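Local coordinates for protein inhibitor from Tityus obscurus scorpion venom (TopI1) (Tityus, PDB 6MRQ) that probably inhibits a serine protease such as trypsin, as a small disulfide-rich scorpion venom peptide that binds another protein, at residues B[2-8]-B[21-27]. Sequence-based numbering, arbitrary orientation.
Sequences LKRCKTY and KCEFGIC
The Y8 ring lies against the backbone of K21, whose N sits over one face, 3.3 Å from Y8 CE1; C22 N approaches the ring obliquely. With CG trans to the backbone N (chi1 -166°), the ring reaches back to the start of strand 21-23, and its OH bonds to R18 O. The R4 guanidinium meets a water in plane at its edge, 3.0 Å from NH1; the water donates to G25 O, which also accepts C5 N at 2.9 Å, a donor 46° above the carbonyl plane. R4 and I26 face each other in a single beta bridge: C27 N donates to K3 O (2.8 Å) almost head-on, while a second water bridges K3 N and C27 O. Around this bridge the side chains of L2 and I26 cross at about a right angle, L2 CD2 touching I26 CG2 at 3.6 Å, and K3 CG lies 3.5 Å from C27 SG. K3 NZ turns back to its neighbour's carbonyl, R4 O. Farther along, C5 SG and C22 SG form a disulfide with chi3 103°, tying the N-terminal segment to the hairpin, whose strands join through the type I' turn E23-I26. C27 SG continues to C11, just before helix 12-15. Together with C15-C29, these bonds make the cystine-stabilised alpha/beta fold of short scorpion toxins: 2-8 lies alongside the hairpin, and two disulfides fasten the helical region to strand 26-28 and the residue after it.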
loop_
_atom_site.group_PDB
_atom_site.type_symbol
_atom_site.label_atom_id
_atom_site.label_comp_id
_atom_site.label_asym_id
_atom_site.label_seq_id
_atom_site.Cartn_x
_atom_site.Cartn_y
_atom_site.Cartn_z
ATOM N N LEU B 2 7.115 2.455 -5.813
ATOM C CA LEU B 2 8.187 3.357 -6.188
ATOM C C LEU B 2 9.299 2.539 -6.831
ATOM O O LEU B 2 9.902 1.681 -6.177
ATOM C CB LEU B 2 8.705 4.116 -4.972
ATOM C CG LEU B 2 9.671 5.273 -5.207
ATOM C CD1 LEU B 2 11.061 4.786 -5.595
ATOM C CD2 LEU B 2 9.117 6.238 -6.257
ATOM N N LYS B 3 9.547 2.789 -8.114
ATOM C CA LYS B 3 10.690 2.221 -8.822
ATOM C C LYS B 3 11.285 3.332 -9.668
ATOM O O LYS B 3 10.598 3.884 -10.528
ATOM C CB LYS B 3 10.251 1.054 -9.714
ATOM C CG LYS B 3 11.338 0.508 -10.646
ATOM C CD LYS B 3 12.302 -0.427 -9.920
ATOM C CE LYS B 3 13.493 -0.811 -10.795
ATOM N NZ LYS B 3 14.437 0.325 -10.967
ATOM N N ARG B 4 12.545 3.670 -9.425
ATOM C CA ARG B 4 13.200 4.686 -10.232
ATOM C C ARG B 4 13.584 4.103 -11.588
ATOM O O ARG B 4 13.747 2.891 -11.754
ATOM C CB ARG B 4 14.429 5.231 -9.503
ATOM C CG ARG B 4 14.106 6.110 -8.291
ATOM C CD ARG B 4 15.383 6.587 -7.618
ATOM N NE ARG B 4 15.147 7.538 -6.535
ATOM C CZ ARG B 4 15.117 8.860 -6.684
ATOM N NH1 ARG B 4 15.297 9.409 -7.878
ATOM N NH2 ARG B 4 14.905 9.638 -5.631
ATOM N N CYS B 5 13.715 4.985 -12.574
ATOM C CA CYS B 5 13.984 4.543 -13.932
ATOM C C CYS B 5 14.591 5.701 -14.704
ATOM O O CYS B 5 14.431 6.868 -14.339
ATOM C CB CYS B 5 12.697 4.074 -14.620
ATOM S SG CYS B 5 11.412 5.352 -14.579
ATOM N N LYS B 6 15.286 5.358 -15.786
ATOM C CA LYS B 6 15.670 6.325 -16.805
ATOM C C LYS B 6 14.873 6.152 -18.084
ATOM O O LYS B 6 14.602 7.142 -18.771
ATOM C CB LYS B 6 17.163 6.187 -17.136
ATOM C CG LYS B 6 18.095 6.546 -15.981
ATOM C CD LYS B 6 18.196 8.056 -15.792
ATOM C CE LYS B 6 19.254 8.428 -14.758
ATOM N NZ LYS B 6 18.837 8.097 -13.368
ATOM N N THR B 7 14.508 4.915 -18.413
ATOM C CA THR B 7 13.646 4.608 -19.542
ATOM C C THR B 7 12.614 3.591 -19.069
ATOM O O THR B 7 12.776 2.954 -18.023
ATOM C CB THR B 7 14.423 4.003 -20.721
ATOM O OG1 THR B 7 14.839 2.674 -20.383
ATOM C CG2 THR B 7 15.637 4.857 -21.076
ATOM N N TYR B 8 11.550 3.429 -19.849
ATOM C CA TYR B 8 10.495 2.520 -19.414
ATOM C C TYR B 8 10.959 1.067 -19.393
ATOM O O TYR B 8 10.411 0.269 -18.624
ATOM C CB TYR B 8 9.229 2.708 -20.249
ATOM C CG TYR B 8 8.015 2.053 -19.627
ATOM C CD1 TYR B 8 7.602 2.389 -18.340
ATOM C CD2 TYR B 8 7.285 1.094 -20.317
ATOM C CE1 TYR B 8 6.507 1.787 -17.762
ATOM C CE2 TYR B 8 6.183 0.492 -19.751
ATOM C CZ TYR B 8 5.799 0.846 -18.473
ATOM O OH TYR B 8 4.707 0.257 -17.896
ATOM N N LYS B 21 5.043 4.678 -18.589
ATOM C CA LYS B 21 6.139 5.552 -18.956
ATOM C C LYS B 21 7.059 5.714 -17.760
ATOM O O LYS B 21 6.669 5.476 -16.613
ATOM C CB LYS B 21 5.637 6.925 -19.417
ATOM C CG LYS B 21 4.778 7.665 -18.399
ATOM C CD LYS B 21 4.197 8.945 -18.998
ATOM C CE LYS B 21 3.184 9.597 -18.061
ATOM N NZ LYS B 21 2.597 10.837 -18.659
ATOM N N CYS B 22 8.297 6.104 -18.054
ATOM C CA CYS B 22 9.255 6.543 -17.047
ATOM C C CYS B 22 9.220 8.065 -17.033
ATOM O O CYS B 22 9.615 8.703 -18.010
ATOM C CB CYS B 22 10.661 6.055 -17.382
ATOM S SG CYS B 22 11.869 6.560 -16.159
ATOM N N GLU B 23 8.761 8.646 -15.927
ATOM C CA GLU B 23 8.529 10.082 -15.870
ATOM C C GLU B 23 8.846 10.574 -14.472
ATOM O O GLU B 23 8.580 9.875 -13.490
ATOM C CB GLU B 23 7.070 10.392 -16.220
ATOM C CG GLU B 23 6.705 11.855 -16.295
ATOM C CD GLU B 23 5.237 12.041 -16.639
ATOM O OE1 GLU B 23 4.382 11.732 -15.780
ATOM O OE2 GLU B 23 4.945 12.460 -17.773
ATOM N N PHE B 24 9.408 11.779 -14.389
ATOM C CA PHE B 24 9.825 12.359 -13.112
ATOM C C PHE B 24 10.709 11.386 -12.338
ATOM O O PHE B 24 10.684 11.340 -11.105
ATOM C CB PHE B 24 8.622 12.803 -12.277
ATOM C CG PHE B 24 7.639 13.665 -13.028
ATOM C CD1 PHE B 24 8.052 14.491 -14.058
ATOM C CD2 PHE B 24 6.294 13.641 -12.703
ATOM C CE1 PHE B 24 7.136 15.275 -14.742
ATOM C CE2 PHE B 24 5.383 14.425 -13.383
ATOM C CZ PHE B 24 5.804 15.242 -14.400
ATOM N N GLY B 25 11.482 10.585 -13.070
ATOM C CA GLY B 25 12.436 9.670 -12.485
ATOM C C GLY B 25 11.883 8.337 -12.037
ATOM O O GLY B 25 12.654 7.508 -11.534
ATOM N N ILE B 26 10.588 8.084 -12.210
ATOM C CA ILE B 26 9.976 6.894 -11.638
ATOM C C ILE B 26 9.059 6.206 -12.637
ATOM O O ILE B 26 8.633 6.782 -13.640
ATOM C CB ILE B 26 9.215 7.196 -10.320
ATOM C CG1 ILE B 26 7.977 8.048 -10.596
ATOM C CG2 ILE B 26 10.126 7.895 -9.325
ATOM C CD1 ILE B 26 7.101 8.262 -9.362
ATOM N N CYS B 27 8.758 4.952 -12.344
ATOM C CA CYS B 27 7.906 4.148 -13.203
ATOM C C CYS B 27 6.446 4.497 -12.973
ATOM O O CYS B 27 5.976 4.523 -11.832
ATOM C CB CYS B 27 8.137 2.674 -12.891
ATOM S SG CYS B 27 9.772 2.104 -13.329
HETATM O O HOH W 1 7.359 4.154 -9.383
HETATM O O HOH W 2 15.101 8.450 -10.664
#